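Local coordinates for 457aa long hypothetical protein (Pyrococcus horikoshii, PDB 2CSU), which is of unknown function but has a Rossmann-type CoA-binding domain followed by a flavodoxin-like domain and a ligase-CoA domain of the succinyl-CoA ligase type, at residues R75-T80 with V92-A97. Sequence-based numbering, arbitrary orientation.
Sequences RFVKDT and VVIITA
Val77 meets Ile94 and Thr96 with one methyl for each, and this fork carries the whole contact between helix residues 75-80 and residues 92-97. Its CG1 branch, anti to the backbone N (chi1 177°), is the one that reaches Ile94, where it sits 4.1 Å from Ile94 CG2 and equally far from Ile94 CD1, touching both the short branch and the tip of the long one. The two side chains lie at a slant to each other. Val77 CG2, the branch beside its own backbone N, goes to Thr96 instead: it lies 4.0 Å from Thr96 CB and just as far from Thr96 CG2, with the two side chains passing each other in opposite directions. Between residues 75-80 and 92-97, Val77 is the one helix residue that touches, by van der Waals contact alone, and no hydrogen bond crosses.

Strand 67-70, helix 74-87 and strand 91-94 make a beta-alpha-beta unit of the Rossmann-type CoA-binding domain, and Val77, near the start of the connecting helix, faces the C-terminal end of the second strand and the loop that leaves it. There the chain turns out of the parallel sheet at Ile95, and Thr96 comes round to point at the helix again. With chi1 -50° its OG1 lies beside the backbone N and CG2 swings anti to it, so that the methyl meets the valine while the hydroxyl, 4.1 Å from Val77 CG2, hydrogen-bonds to the carbonyl oxygen of Val72. That bond ties the loop after strand 91-94 to the loop leading into the helix. Leu113 of helix 104-120 touches both Val77 and Ile94, and Ile94 also packs on Ile124 of the neighbouring strand 123-125.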
loop_
_atom_site.group_PDB
_atom_site.type_symbol
_atom_site.label_atom_id
_atom_site.label_comp_id
_atom_site.label_asym_id
_atom_site.label_seq_id
_atom_site.Cartn_x
_atom_site.Cartn_y
_atom_site.Cartn_z
ATOM N N ARG A 75 31.489 -25.291 -5.764
ATOM C CA ARG A 75 32.557 -26.065 -6.403
ATOM C C ARG A 75 32.018 -27.217 -7.267
ATOM O O ARG A 75 32.722 -27.800 -8.081
ATOM C CB ARG A 75 33.466 -26.619 -5.304
ATOM C CG ARG A 75 32.755 -27.647 -4.422
ATOM C CD ARG A 75 33.648 -28.138 -3.277
ATOM N NE ARG A 75 32.953 -29.152 -2.481
ATOM C CZ ARG A 75 32.152 -28.717 -1.491
ATOM N NH1 ARG A 75 32.009 -27.421 -1.273
ATOM N NH2 ARG A 75 31.506 -29.603 -0.725
ATOM N N PHE A 76 30.731 -27.539 -7.177
ATOM C CA PHE A 76 30.175 -28.602 -8.011
ATOM C C PHE A 76 29.398 -28.133 -9.240
ATOM O O PHE A 76 29.082 -28.939 -10.115
ATOM C CB PHE A 76 29.246 -29.508 -7.189
ATOM C CG PHE A 76 29.913 -30.167 -6.016
ATOM C CD1 PHE A 76 31.038 -30.963 -6.193
ATOM C CD2 PHE A 76 29.417 -29.989 -4.732
ATOM C CE1 PHE A 76 31.667 -31.573 -5.100
ATOM C CE2 PHE A 76 30.033 -30.590 -3.643
ATOM C CZ PHE A 76 31.166 -31.386 -3.830
ATOM N N VAL A 77 29.091 -26.843 -9.315
ATOM C CA VAL A 77 28.297 -26.325 -10.426
ATOM C C VAL A 77 28.826 -26.609 -11.834
ATOM O O VAL A 77 28.050 -26.914 -12.742
ATOM C CB VAL A 77 28.054 -24.807 -10.253
ATOM C CG1 VAL A 77 27.275 -24.245 -11.451
ATOM C CG2 VAL A 77 27.291 -24.566 -8.971
ATOM N N LYS A 78 30.135 -26.532 -12.025
ATOM C CA LYS A 78 30.803 -26.834 -13.285
ATOM C C LYS A 78 30.448 -28.232 -13.794
ATOM O O LYS A 78 29.878 -28.405 -14.864
ATOM C CB LYS A 78 32.315 -26.726 -13.072
ATOM C CG LYS A 78 32.999 -25.959 -14.205
ATOM C CD LYS A 78 34.434 -26.426 -14.449
ATOM C CE LYS A 78 35.467 -25.499 -13.798
ATOM N NZ LYS A 78 36.535 -25.203 -14.751
ATOM N N ASP A 79 30.889 -29.186 -12.991
ATOM C CA ASP A 79 30.689 -30.582 -13.344
ATOM C C ASP A 79 29.209 -30.954 -13.461
ATOM O O ASP A 79 28.844 -31.815 -14.257
ATOM C CB ASP A 79 31.369 -31.491 -12.324
ATOM C CG ASP A 79 31.271 -32.952 -12.706
ATOM O OD1 ASP A 79 31.680 -33.291 -13.844
ATOM O OD2 ASP A 79 30.785 -33.754 -11.874
ATOM N N THR A 80 28.355 -30.324 -12.658
ATOM C CA THR A 80 26.931 -30.610 -12.736
ATOM C C THR A 80 26.411 -30.061 -14.058
ATOM O O THR A 80 25.595 -30.691 -14.730
ATOM C CB THR A 80 26.152 -29.968 -11.559
ATOM O OG1 THR A 80 26.448 -28.565 -11.486
ATOM C CG2 THR A 80 26.540 -30.630 -10.247
ATOM N N VAL A 92 18.954 -24.500 -18.059
ATOM C CA VAL A 92 19.428 -24.678 -16.689
ATOM C C VAL A 92 19.265 -23.396 -15.861
ATOM O O VAL A 92 19.652 -22.308 -16.269
ATOM C CB VAL A 92 20.903 -25.081 -16.741
ATOM C CG1 VAL A 92 21.445 -25.253 -15.322
ATOM C CG2 VAL A 92 21.057 -26.389 -17.498
ATOM N N VAL A 93 18.685 -23.555 -14.679
ATOM C CA VAL A 93 18.554 -22.460 -13.749
ATOM C C VAL A 93 19.586 -22.761 -12.673
ATOM O O VAL A 93 19.519 -23.811 -12.010
ATOM C CB VAL A 93 17.178 -22.405 -13.063
ATOM C CG1 VAL A 93 17.226 -21.339 -11.964
ATOM C CG2 VAL A 93 16.065 -22.087 -14.084
ATOM N N ILE A 94 20.544 -21.855 -12.518
ATOM C CA ILE A 94 21.600 -21.999 -11.519
ATOM C C ILE A 94 21.270 -21.067 -10.368
ATOM O O ILE A 94 21.425 -19.846 -10.475
ATOM C CB ILE A 94 23.001 -21.614 -12.092
ATOM C CG1 ILE A 94 23.371 -22.556 -13.243
ATOM C CG2 ILE A 94 24.071 -21.704 -10.990
ATOM C CD1 ILE A 94 24.677 -22.209 -13.918
ATOM N N ILE A 95 20.803 -21.649 -9.270
ATOM C CA ILE A 95 20.434 -20.879 -8.098
ATOM C C ILE A 95 21.680 -20.457 -7.347
ATOM O O ILE A 95 21.771 -19.344 -6.842
ATOM C CB ILE A 95 19.532 -21.715 -7.156
ATOM C CG1 ILE A 95 18.147 -21.875 -7.777
ATOM C CG2 ILE A 95 19.452 -21.065 -5.788
ATOM C CD1 ILE A 95 17.407 -20.569 -7.979
ATOM N N THR A 96 22.651 -21.353 -7.305
ATOM C CA THR A 96 23.904 -21.112 -6.601
ATOM C C THR A 96 24.634 -19.805 -6.913
ATOM O O THR A 96 24.746 -19.381 -8.066
ATOM C CB THR A 96 24.851 -22.273 -6.847
ATOM O OG1 THR A 96 24.147 -23.489 -6.576
ATOM C CG2 THR A 96 26.089 -22.176 -5.931
ATOM N N ALA A 97 25.136 -19.189 -5.852
ATOM C CA ALA A 97 25.920 -17.964 -5.918
ATOM C C ALA A 97 27.416 -18.253 -5.793
ATOM O O ALA A 97 27.858 -19.388 -5.695
ATOM C CB ALA A 97 25.468 -17.049 -4.781
#